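PDB 5KYO: Cyp101j2 from Sphingobium yanoikuyae, which is a haem-containing cytochrome P450 monooxygenase associated with hydroxylation of the monoterpenoid 1,8-cineole. Local coordinates for residues 187-191 against 239-243; 223-227 against 257-262; 91-95 against 328-332. All coordinates share one frame; numbering follows the deposited sequence.

Contacts 1 and 2 lie on the same side of the molecule, their centres about 14 Å apart, and meet through packing of Leu191 on Tyr225. Helix 215-235 serves both: it supplies one partner of contact 2 and lends Arg233 and Ile230 to the surroundings of contact 1. Contact 3 is remote, with centres about 40 Å from contact 1 and 37 Å from contact 2. The chemistry differs: the two mostly buried contacts, 1 and 3, rely on apolar packing, with a backbone bond and a capped helix start added in contact 1 and no hydrogen bond across contact 3, while the partly exposed contact 2 is chiefly charged.

Contact 1 (187-191 against 239-243); sequences RIVDL and EDMIS
Met241 N donates to Ile188 O over 3.1 Å with an N-H...O angle of 161°, and this backbone bond sits in the tightly packed half of the contact. Beside it the side chains of Ile188 and Met241 run alongside each other in the same direction. With CG anti to the backbone N (chi1 -173°) and the rest of the chain extended, Met241 passes its thioether along the CG2 methyl of Ile188, so that Ile188 CG2 lies 3.8 Å from both Met241 CB and Met241 SD. Val189 packs less closely: Val189 CG1 is 4.2 Å from Met241 CB, and Val189 CB meets Ile242 CG1 at the same spacing.

Here the end of helix 181-188, the C-terminal part of the P450 E helix, meets the start of helix 241-246, the H helix. Asp240 is the N-cap of the latter. Its OD2 accepts from Ser243 N at 3.1 Å and its OD1 from Ser243 OG at 2.9 Å, both donors standing above the carboxylate plane. Arg233 of helix 215-235 adds a salt bridge to Asp240 OD2 and also bonds Val189 O and Asp190 O, tying both segments together and probably offsetting the negative charge of Asp240.

Toward solvent the fit changes character. Asp190, which leaves the helix with positive phi (54°), brings its CB within 3.7 Å of Asp240 CB, yet the carboxylates stay apart, Asp190 OD2 lying 4.6 Å from Asp240 OD1. A water donates to Asp190 OD2 at 2.7 Å; its approach to Asp240 OD1 is implausibly short, which makes a bridge through it doubtful.

Contact 2 (223-227 against 257-262); sequences REYLR and DIEAEN
Glu261 reaches between Arg223 and Arg227, and both of its carboxylate oxygens are engaged. Arg227 grips it side-on with two nitrogens: NE donates to Glu261 OE2 at 2.6 Å, and NH2 to Glu261 OE1 at 3.0 Å. Each bond uses a syn lone pair, and the guanidinium and carboxylate planes are only 20° apart. A bend at chi3 (-67°) brings the Arg227 head round to this nearly coplanar pairing.

Arg223 comes in across Glu261 at about a right angle. Its NH1 takes the anti lone pair of Glu261 OE1 at 2.8 Å, so that oxygen accepts from both arginines. The second terminal nitrogen of Arg223, NH2, donates to Asn262 OD1 at 2.7 Å, in the carbonyl plane and on a lone pair; NH1 adds only a weak bond there. Asn262 ND2 is satisfied elsewhere, by Ile121 O. Over one face of the Arg223 guanidinium lies Ile258 CD1, 3.8 Å from Arg223 NH1.

Asp257 OD2 rests against the Arg227 CG and CD methylenes; toward the guanidinium it offers charge without a bond, 4.1 Å from Arg227 NE and well out of the plane, while Asp257 OD1 forms a salt bridge with Arg234. Leu226 adds an apolar contact, its CD1 3.9 Å from the backbone Glu261 O.

The local axes pass 10.0 Å apart at 108°, and the three-residue salt-bridge network thus spans the steep crossing of the G helix over the start of the long distal helix of the P450 fold.

Contact 3 (91-95 against 328-332); sequences LAETV and EFEGV
Leu91 and Phe329 carry the apolar part of this contact, their side chains sliding past each other in opposite directions. Leu91 CD1 approaches the far end of the ring, 3.4 Å from Phe329 CZ and 3.5 Å from Phe329 CE2. The ring reaches the helix because Phe329 CG stands anti to the backbone N (chi1 -168°). Two further methyl groups of the helix meet the same end of the ring at looser spacing: Thr94 CG2 lies 4.2 Å from Phe329 CZ, and Val95 CG2 an equal distance from Phe329 CE2. Phe102 adds an edge-to-face ring contact to Phe329.

A second kind of packing sets a charged side chain against an aliphatic one. Glu330 comes at Leu91 from the opposite direction, its CG 3.7 Å from Leu91 CD1, and the bend at chi2 (-66°) folds the carboxylate back so that Glu330 CD lies equally near that methyl, with Glu330 OE1 4.1 Å from Leu91 CD2. Exchanging Glu330 for an alanine would probably open a gap beside Leu91, whose two methyls would lose the cover now given by the CG and carboxylate.

Polar bonds run within each segment or to its surroundings, with none across. Phe329 to Val332 form a type I' turn, closed by Val332 N to Phe329 O at 3.0 Å, and Phe329 N returns a bond to Val332 O. Arg43 bonds Glu330 O. On the helix, Thr94 OG1 bonds Asp90 O, while the Thr94 methyl lies beside the end of the ring.

The turn links strands 327-329 and 332-334 in a small antiparallel hairpin, which packs here on helix 89-97, the P450 B helix. Leu74 of strand 74-77 touches both Leu91 and Glu330, Ala86 of strand 83-86 also meets Leu91, and helix 344-348 packs against Ala92 and Glu93.

Contact 1 (187-191 against 239-243)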
ATOM      1  N   ARG A 187     -17.691  -6.787   1.241  1.00 14.13           N
ATOM      2  CA  ARG A 187     -18.862  -6.118   1.809  1.00 18.41           C
ATOM      3  C   ARG A 187     -19.072  -4.760   1.121  1.00 20.67           C
ATOM      4  O   ARG A 187     -20.198  -4.269   0.999  1.00 21.58           O
ATOM      5  CB  ARG A 187     -18.701  -5.950   3.328  1.00 20.52           C
ATOM      6  CG  ARG A 187     -18.920  -7.231   4.125  1.00 30.32           C
ATOM      7  CD  ARG A 187     -20.352  -7.747   3.960  1.00 39.11           C
ATOM      8  NE  ARG A 187     -20.537  -9.083   4.531  1.00 50.85           N
ATOM      9  CZ  ARG A 187     -20.780  -9.326   5.819  1.00 55.01           C
ATOM     10  NH1 ARG A 187     -20.873  -8.324   6.684  1.00 53.45           N
ATOM     11  NH2 ARG A 187     -20.940 -10.576   6.244  1.00 53.57           N
ATOM     12  N   ILE A 188     -17.979  -4.157   0.665  1.00 16.26           N
ATOM     13  CA  ILE A 188     -18.041  -2.871  -0.019  1.00 18.76           C
ATOM     14  C   ILE A 188     -18.774  -3.030  -1.364  1.00 21.03           C
ATOM     15  O   ILE A 188     -19.647  -2.220  -1.732  1.00 16.12           O
ATOM     16  CB  ILE A 188     -16.629  -2.297  -0.231  1.00 14.28           C
ATOM     17  CG1 ILE A 188     -16.125  -1.711   1.110  1.00 16.67           C
ATOM     18  CG2 ILE A 188     -16.629  -1.231  -1.371  1.00 15.24           C
ATOM     19  CD1 ILE A 188     -14.633  -1.453   1.158  1.00 18.60           C
ATOM     20  N   VAL A 189     -18.440  -4.105  -2.070  1.00 17.44           N
ATOM     21  CA  VAL A 189     -19.052  -4.362  -3.365  1.00 21.57           C
ATOM     22  C   VAL A 189     -20.218  -5.370  -3.282  1.00 24.55           C
ATOM     23  O   VAL A 189     -20.814  -5.709  -4.308  1.00 21.42           O
ATOM     24  CB  VAL A 189     -17.992  -4.851  -4.368  1.00 19.43           C
ATOM     25  CG1 VAL A 189     -16.916  -3.788  -4.568  1.00 18.97           C
ATOM     26  CG2 VAL A 189     -17.368  -6.120  -3.893  1.00 20.82           C
ATOM     27  N   ASP A 190     -20.549  -5.810  -2.061  1.00 15.12           N
ATOM     28  CA  ASP A 190     -21.673  -6.734  -1.775  1.00 19.45           C
ATOM     29  C   ASP A 190     -21.640  -8.039  -2.587  1.00 24.88           C
ATOM     30  O   ASP A 190     -22.497  -8.307  -3.439  1.00 22.78           O
ATOM     31  CB  ASP A 190     -23.021  -6.047  -2.004  1.00 20.96           C
ATOM     32  CG  ASP A 190     -24.196  -6.899  -1.545  1.00 24.18           C
ATOM     33  OD1 ASP A 190     -23.993  -7.815  -0.718  1.00 24.52           O
ATOM     34  OD2 ASP A 190     -25.323  -6.659  -2.022  1.00 26.08           O
ATOM     35  N   LEU A 191     -20.644  -8.854  -2.302  1.00 19.90           N
ATOM     36  CA  LEU A 191     -20.532 -10.176  -2.888  1.00 22.02           C
ATOM     37  C   LEU A 191     -20.784 -11.215  -1.810  1.00 23.19           C
ATOM     38  O   LEU A 191     -20.436 -10.989  -0.648  1.00 23.39           O
ATOM     39  CB  LEU A 191     -19.152 -10.365  -3.513  1.00 14.13           C
ATOM     40  CG  LEU A 191     -18.789  -9.332  -4.585  1.00 16.44           C
ATOM     41  CD1 LEU A 191     -17.309  -9.441  -4.941  1.00 19.08           C
ATOM     42  CD2 LEU A 191     -19.647  -9.476  -5.853  1.00 18.74           C
ATOM     43  N   GLU A 239     -27.140  -0.545  -3.342  1.00 26.39           N
ATOM     44  CA  GLU A 239     -26.449   0.596  -2.743  1.00 21.66           C
ATOM     45  C   GLU A 239     -24.935   0.387  -2.658  1.00 25.45           C
ATOM     46  O   GLU A 239     -24.214   1.262  -2.206  1.00 22.42           O
ATOM     47  CB  GLU A 239     -26.997   0.875  -1.336  1.00 22.45           C
ATOM     48  N   ASP A 240     -24.475  -0.774  -3.107  1.00 25.90           N
ATOM     49  CA  ASP A 240     -23.071  -1.157  -3.059  1.00 21.88           C
ATOM     50  C   ASP A 240     -22.226  -0.363  -4.045  1.00 19.06           C
ATOM     51  O   ASP A 240     -22.755   0.375  -4.873  1.00 19.16           O
ATOM     52  CB  ASP A 240     -22.953  -2.639  -3.374  1.00 19.08           C
ATOM     53  CG  ASP A 240     -23.492  -2.960  -4.757  1.00 19.25           C
ATOM     54  OD1 ASP A 240     -24.720  -3.142  -4.892  1.00 22.00           O
ATOM     55  OD2 ASP A 240     -22.688  -2.988  -5.703  1.00 19.48           O
ATOM     56  N   MET A 241     -20.910  -0.555  -3.998  1.00 14.43           N
ATOM     57  CA  MET A 241     -20.018   0.270  -4.807  1.00 19.76           C
ATOM     58  C   MET A 241     -20.116  -0.007  -6.319  1.00 14.88           C
ATOM     59  O   MET A 241     -19.949   0.908  -7.130  1.00 16.80           O
ATOM     60  CB  MET A 241     -18.569   0.101  -4.337  1.00 17.95           C
ATOM     61  CG  MET A 241     -17.614   1.066  -5.021  1.00 16.55           C
ATOM     62  SD  MET A 241     -15.918   0.882  -4.445  1.00 27.50           S
ATOM     63  CE  MET A 241     -15.030   1.907  -5.614  1.00 43.37           C
ATOM     64  N   ILE A 242     -20.366  -1.250  -6.699  1.00 16.74           N
ATOM     65  CA  ILE A 242     -20.594  -1.559  -8.115  1.00 17.91           C
ATOM     66  C   ILE A 242     -21.830  -0.823  -8.657  1.00 18.09           C
ATOM     67  O   ILE A 242     -21.781  -0.191  -9.728  1.00 18.75           O
ATOM     68  CB  ILE A 242     -20.757  -3.081  -8.355  1.00 20.36           C
ATOM     69  CG1 ILE A 242     -19.427  -3.791  -8.118  1.00 18.35           C
ATOM     70  CG2 ILE A 242     -21.224  -3.346  -9.796  1.00 17.06           C
ATOM     71  CD1 ILE A 242     -19.414  -5.272  -8.469  1.00 18.85           C
ATOM     72  N   SER A 243     -22.935  -0.897  -7.917  1.00 19.55           N
ATOM     73  CA  SER A 243     -24.144  -0.180  -8.315  1.00 19.52           C
ATOM     74  C   SER A 243     -23.887   1.326  -8.415  1.00 21.26           C
ATOM     75  O   SER A 243     -24.402   1.979  -9.315  1.00 23.83           O
ATOM     76  CB  SER A 243     -25.287  -0.450  -7.336  1.00 17.20           C
ATOM     77  OG  SER A 243     -25.654  -1.815  -7.338  1.00 22.16           O
TER
HETATM   78  O   HOH W   1     -26.108  -4.843  -3.820  1.00 31.81           O

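Contact 2 (223-227 against 257-262)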
ATOM      1  N   ARG A 223     -12.659 -11.300 -14.491  1.00 21.95           N
ATOM      2  CA  ARG A 223     -13.757 -10.763 -15.284  1.00 23.61           C
ATOM      3  C   ARG A 223     -14.923 -11.734 -15.392  1.00 21.21           C
ATOM      4  O   ARG A 223     -16.072 -11.309 -15.361  1.00 16.27           O
ATOM      5  CB  ARG A 223     -13.274 -10.376 -16.674  1.00 21.05           C
ATOM      6  CG  ARG A 223     -12.281  -9.260 -16.660  1.00 17.55           C
ATOM      7  CD  ARG A 223     -11.950  -8.857 -18.067  1.00 17.34           C
ATOM      8  NE  ARG A 223     -10.767  -8.024 -18.152  1.00 20.93           N
ATOM      9  CZ  ARG A 223     -10.716  -6.736 -17.830  0.50 16.78           C
ATOM     10  NH1 ARG A 223     -11.801  -6.115 -17.378  0.50 14.52           N
ATOM     11  NH2 ARG A 223      -9.564  -6.074 -17.955  0.50 14.54           N
ATOM     12  N   GLU A 224     -14.632 -13.028 -15.511  1.00 18.67           N
ATOM     13  CA  GLU A 224     -15.678 -14.044 -15.594  1.00 23.89           C
ATOM     14  C   GLU A 224     -16.499 -14.094 -14.306  1.00 15.24           C
ATOM     15  O   GLU A 224     -17.700 -14.421 -14.311  1.00 17.35           O
ATOM     16  CB  GLU A 224     -15.057 -15.408 -15.896  1.00 24.38           C
ATOM     17  CG  GLU A 224     -14.607 -15.536 -17.343  1.00 29.01           C
ATOM     18  CD  GLU A 224     -13.861 -16.826 -17.610  1.00 34.37           C
ATOM     19  OE1 GLU A 224     -13.417 -17.479 -16.644  1.00 33.20           O
ATOM     20  OE2 GLU A 224     -13.722 -17.189 -18.791  1.00 30.40           O
ATOM     21  N   TYR A 225     -15.855 -13.747 -13.203  1.00 18.77           N
ATOM     22  CA  TYR A 225     -16.536 -13.679 -11.915  1.00 22.92           C
ATOM     23  C   TYR A 225     -17.339 -12.379 -11.748  1.00 14.24           C
ATOM     24  O   TYR A 225     -18.479 -12.400 -11.285  1.00 22.79           O
ATOM     25  CB  TYR A 225     -15.519 -13.826 -10.766  1.00 15.26           C
ATOM     26  CG  TYR A 225     -16.177 -13.649  -9.418  1.00 14.71           C
ATOM     27  CD1 TYR A 225     -16.816 -14.705  -8.791  1.00 14.12           C
ATOM     28  CD2 TYR A 225     -16.177 -12.410  -8.781  1.00 24.43           C
ATOM     29  CE1 TYR A 225     -17.452 -14.531  -7.565  1.00 18.12           C
ATOM     30  CE2 TYR A 225     -16.796 -12.232  -7.570  1.00 21.39           C
ATOM     31  CZ  TYR A 225     -17.439 -13.292  -6.965  1.00 21.91           C
ATOM     32  OH  TYR A 225     -18.045 -13.108  -5.738  1.00 22.54           O
ATOM     33  N   LEU A 226     -16.748 -11.258 -12.160  1.00 18.28           N
ATOM     34  CA  LEU A 226     -17.303  -9.930 -11.894  1.00 14.30           C
ATOM     35  C   LEU A 226     -18.349  -9.461 -12.891  1.00 14.38           C
ATOM     36  O   LEU A 226     -19.260  -8.709 -12.527  1.00 14.36           O
ATOM     37  CB  LEU A 226     -16.190  -8.885 -11.858  1.00 20.41           C
ATOM     38  CG  LEU A 226     -15.180  -8.918 -10.699  1.00 14.29           C
ATOM     39  CD1 LEU A 226     -14.093  -7.901 -10.974  1.00 21.79           C
ATOM     40  CD2 LEU A 226     -15.857  -8.656  -9.343  1.00 20.04           C
ATOM     41  N   ARG A 227     -18.208  -9.860 -14.151  1.00 14.80           N
ATOM     42  CA  ARG A 227     -19.117  -9.355 -15.163  1.00 18.41           C
ATOM     43  C   ARG A 227     -20.585  -9.745 -14.904  1.00 14.78           C
ATOM     44  O   ARG A 227     -21.463  -8.904 -15.073  1.00 23.74           O
ATOM     45  CB  ARG A 227     -18.681  -9.812 -16.554  1.00 21.32           C
ATOM     46  CG  ARG A 227     -19.398  -9.028 -17.648  1.00 27.12           C
ATOM     47  CD  ARG A 227     -18.737  -9.197 -18.988  1.00 23.17           C
ATOM     48  NE  ARG A 227     -17.409  -8.589 -19.016  1.00 20.88           N
ATOM     49  CZ  ARG A 227     -16.504  -8.834 -19.953  1.00 21.00           C
ATOM     50  NH1 ARG A 227     -16.788  -9.679 -20.941  1.00 27.31           N
ATOM     51  NH2 ARG A 227     -15.320  -8.236 -19.902  1.00 20.21           N
ATOM     52  N   ASP A 257     -18.371  -2.162 -18.841  1.00 14.70           N
ATOM     53  CA  ASP A 257     -18.043  -3.318 -18.027  1.00 20.01           C
ATOM     54  C   ASP A 257     -16.537  -3.469 -17.785  1.00 22.48           C
ATOM     55  O   ASP A 257     -16.104  -3.758 -16.664  1.00 16.69           O
ATOM     56  CB  ASP A 257     -18.576  -4.574 -18.674  1.00 16.50           C
ATOM     57  CG  ASP A 257     -20.026  -4.798 -18.354  1.00 20.40           C
ATOM     58  OD1 ASP A 257     -20.664  -3.834 -17.860  1.00 18.66           O
ATOM     59  OD2 ASP A 257     -20.507  -5.934 -18.578  1.00 18.27           O
ATOM     60  N   ILE A 258     -15.752  -3.278 -18.844  1.00 19.04           N
ATOM     61  CA  ILE A 258     -14.296  -3.372 -18.759  1.00 24.48           C
ATOM     62  C   ILE A 258     -13.758  -2.428 -17.677  1.00 17.53           C
ATOM     63  O   ILE A 258     -12.983  -2.838 -16.819  1.00 19.47           O
ATOM     64  CB  ILE A 258     -13.632  -3.047 -20.109  1.00 26.13           C
ATOM     65  CG1 ILE A 258     -13.890  -4.165 -21.113  1.00 23.30           C
ATOM     66  CG2 ILE A 258     -12.133  -2.852 -19.936  1.00 24.05           C
ATOM     67  CD1 ILE A 258     -13.105  -5.434 -20.844  1.00 29.41           C
ATOM     68  N   GLU A 259     -14.201  -1.172 -17.713  1.00 17.60           N
ATOM     69  CA  GLU A 259     -13.737  -0.162 -16.767  1.00 17.52           C
ATOM     70  C   GLU A 259     -14.132  -0.481 -15.321  1.00 16.80           C
ATOM     71  O   GLU A 259     -13.331  -0.314 -14.399  1.00 16.96           O
ATOM     72  CB  GLU A 259     -14.268   1.215 -17.170  1.00 19.12           C
ATOM     73  CG  GLU A 259     -13.504   1.843 -18.328  1.00 30.66           C
ATOM     74  CD  GLU A 259     -14.237   3.002 -18.976  1.00 30.19           C
ATOM     75  OE1 GLU A 259     -15.475   3.131 -18.782  1.00 22.69           O
ATOM     76  OE2 GLU A 259     -13.574   3.775 -19.703  1.00 23.48           O
ATOM     77  N   ALA A 260     -15.367  -0.923 -15.119  1.00 18.28           N
ATOM     78  CA  ALA A 260     -15.832  -1.279 -13.790  1.00 20.38           C
ATOM     79  C   ALA A 260     -15.099  -2.516 -13.265  1.00 16.97           C
ATOM     80  O   ALA A 260     -14.777  -2.591 -12.083  1.00 19.71           O
ATOM     81  CB  ALA A 260     -17.345  -1.509 -13.795  1.00 17.16           C
ATOM     82  N   GLU A 261     -14.831  -3.478 -14.152  1.00 16.60           N
ATOM     83  CA  GLU A 261     -14.086  -4.673 -13.767  1.00 18.89           C
ATOM     84  C   GLU A 261     -12.664  -4.289 -13.348  1.00 20.52           C
ATOM     85  O   GLU A 261     -12.161  -4.763 -12.323  1.00 20.25           O
ATOM     86  CB  GLU A 261     -14.041  -5.685 -14.922  1.00 20.51           C
ATOM     87  CG  GLU A 261     -15.338  -6.393 -15.182  1.00 29.28           C
ATOM     88  CD  GLU A 261     -15.492  -6.828 -16.633  1.00 30.31           C
ATOM     89  OE1 GLU A 261     -14.525  -6.720 -17.421  1.00 24.60           O
ATOM     90  OE2 GLU A 261     -16.598  -7.281 -16.971  1.00 23.96           O
ATOM     91  N   ASN A 262     -12.029  -3.431 -14.152  1.00 15.86           N
ATOM     92  CA  ASN A 262     -10.674  -2.971 -13.878  1.00 18.07           C
ATOM     93  C   ASN A 262     -10.617  -2.303 -12.513  1.00 18.60           C
ATOM     94  O   ASN A 262      -9.717  -2.573 -11.719  1.00 19.59           O
ATOM     95  CB  ASN A 262     -10.195  -2.008 -14.979  1.00 14.58           C
ATOM     96  CG  ASN A 262      -9.784  -2.737 -16.248  1.00 16.95           C
ATOM     97  OD1 ASN A 262      -9.944  -3.953 -16.351  1.00 21.59           O
ATOM     98  ND2 ASN A 262      -9.239  -2.000 -17.211  1.00 16.00           N
TER

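Contact 3 (91-95 against 328-332)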
ATOM      1  N   LEU A  91      12.366  15.489  -3.818  1.00 37.53           N
ATOM      2  CA  LEU A  91      12.520  14.848  -5.115  1.00 36.25           C
ATOM      3  C   LEU A  91      11.462  13.764  -5.355  1.00 29.97           C
ATOM      4  O   LEU A  91      10.765  13.765  -6.373  1.00 23.90           O
ATOM      5  CB  LEU A  91      13.915  14.247  -5.216  1.00 23.61           C
ATOM      6  CG  LEU A  91      14.277  13.771  -6.618  1.00 42.20           C
ATOM      7  CD1 LEU A  91      14.233  14.930  -7.603  1.00 49.10           C
ATOM      8  CD2 LEU A  91      15.633  13.105  -6.608  1.00 37.49           C
ATOM      9  N   ALA A  92      11.360  12.838  -4.407  1.00 28.33           N
ATOM     10  CA  ALA A  92      10.368  11.761  -4.458  1.00 27.91           C
ATOM     11  C   ALA A  92       8.949  12.284  -4.683  1.00 26.81           C
ATOM     12  O   ALA A  92       8.205  11.764  -5.523  1.00 29.68           O
ATOM     13  CB  ALA A  92      10.438  10.940  -3.170  1.00 20.12           C
ATOM     14  N   GLU A  93       8.575  13.326  -3.949  1.00 26.29           N
ATOM     15  CA  GLU A  93       7.224  13.882  -4.061  1.00 26.68           C
ATOM     16  C   GLU A  93       6.991  14.558  -5.401  1.00 28.66           C
ATOM     17  O   GLU A  93       5.858  14.588  -5.901  1.00 28.59           O
ATOM     18  CB  GLU A  93       6.941  14.874  -2.935  1.00 30.85           C
ATOM     19  CG  GLU A  93       6.822  14.221  -1.558  1.00 37.72           C
ATOM     20  CD  GLU A  93       6.286  15.169  -0.500  1.00 39.59           C
ATOM     21  OE1 GLU A  93       6.524  16.392  -0.615  1.00 42.26           O
ATOM     22  OE2 GLU A  93       5.614  14.694   0.440  1.00 37.22           O
ATOM     23  N   THR A  94       8.060  15.111  -5.967  1.00 27.22           N
ATOM     24  CA  THR A  94       8.009  15.711  -7.300  1.00 28.81           C
ATOM     25  C   THR A  94       7.755  14.656  -8.374  1.00 25.93           C
ATOM     26  O   THR A  94       6.857  14.812  -9.185  1.00 27.39           O
ATOM     27  CB  THR A  94       9.318  16.470  -7.633  1.00 28.30           C
ATOM     28  OG1 THR A  94       9.395  17.667  -6.847  1.00 25.58           O
ATOM     29  CG2 THR A  94       9.366  16.839  -9.113  1.00 26.57           C
ATOM     30  N   VAL A  95       8.541  13.582  -8.378  1.00 25.47           N
ATOM     31  CA  VAL A  95       8.316  12.500  -9.340  1.00 26.26           C
ATOM     32  C   VAL A  95       6.930  11.916  -9.123  1.00 27.75           C
ATOM     33  O   VAL A  95       6.197  11.636 -10.087  1.00 25.75           O
ATOM     34  CB  VAL A  95       9.387  11.388  -9.226  1.00 26.90           C
ATOM     35  CG1 VAL A  95       9.087  10.248 -10.190  1.00 29.31           C
ATOM     36  CG2 VAL A  95      10.752  11.959  -9.521  1.00 27.61           C
ATOM     37  N   GLU A 328      15.879  17.005 -19.094  1.00 49.32           N
ATOM     38  CA  GLU A 328      16.910  17.402 -18.157  1.00 50.02           C
ATOM     39  C   GLU A 328      16.301  17.411 -16.765  1.00 48.90           C
ATOM     40  O   GLU A 328      15.356  18.154 -16.488  1.00 47.70           O
ATOM     41  CB  GLU A 328      17.483  18.776 -18.513  1.00 52.35           C
ATOM     42  N   PHE A 329      16.840  16.567 -15.897  1.00 51.41           N
ATOM     43  CA  PHE A 329      16.359  16.455 -14.531  1.00 46.72           C
ATOM     44  C   PHE A 329      17.521  16.035 -13.640  1.00 38.83           C
ATOM     45  O   PHE A 329      18.247  15.096 -13.963  1.00 33.96           O
ATOM     46  CB  PHE A 329      15.207  15.450 -14.449  1.00 45.56           C
ATOM     47  CG  PHE A 329      14.448  15.480 -13.145  1.00 42.94           C
ATOM     48  CD1 PHE A 329      13.629  16.553 -12.824  1.00 41.79           C
ATOM     49  CD2 PHE A 329      14.531  14.421 -12.256  1.00 37.11           C
ATOM     50  CE1 PHE A 329      12.920  16.574 -11.636  1.00 35.57           C
ATOM     51  CE2 PHE A 329      13.826  14.439 -11.068  1.00 33.04           C
ATOM     52  CZ  PHE A 329      13.021  15.518 -10.759  1.00 30.70           C
ATOM     53  N   GLU A 330      17.697  16.757 -12.539  1.00 36.95           N
ATOM     54  CA  GLU A 330      18.698  16.436 -11.524  1.00 42.36           C
ATOM     55  C   GLU A 330      20.115  16.296 -12.079  1.00 43.41           C
ATOM     56  O   GLU A 330      20.906  15.487 -11.583  1.00 38.12           O
ATOM     57  CB  GLU A 330      18.298  15.159 -10.785  1.00 43.64           C
ATOM     58  CG  GLU A 330      17.126  15.353  -9.825  1.00 44.93           C
ATOM     59  CD  GLU A 330      17.472  16.270  -8.671  1.00 44.53           C
ATOM     60  OE1 GLU A 330      18.350  15.906  -7.862  1.00 44.51           O
ATOM     61  OE2 GLU A 330      16.876  17.361  -8.575  1.00 47.33           O
ATOM     62  N   GLY A 331      20.428  17.088 -13.102  1.00 41.87           N
ATOM     63  CA  GLY A 331      21.778  17.144 -13.638  1.00 39.31           C
ATOM     64  C   GLY A 331      22.122  15.986 -14.550  1.00 37.00           C
ATOM     65  O   GLY A 331      23.275  15.816 -14.953  1.00 39.67           O
ATOM     66  N   VAL A 332      21.128  15.173 -14.871  1.00 33.08           N
ATOM     67  CA  VAL A 332      21.331  14.105 -15.840  1.00 35.73           C
ATOM     68  C   VAL A 332      20.300  14.202 -16.952  1.00 33.92           C
ATOM     69  O   VAL A 332      19.352  14.984 -16.868  1.00 37.73           O
ATOM     70  CB  VAL A 332      21.250  12.700 -15.195  1.00 35.14           C
ATOM     71  CG1 VAL A 332      22.342  12.523 -14.174  1.00 37.88           C
ATOM     72  CG2 VAL A 332      19.869  12.456 -14.571  1.00 30.32           C
TER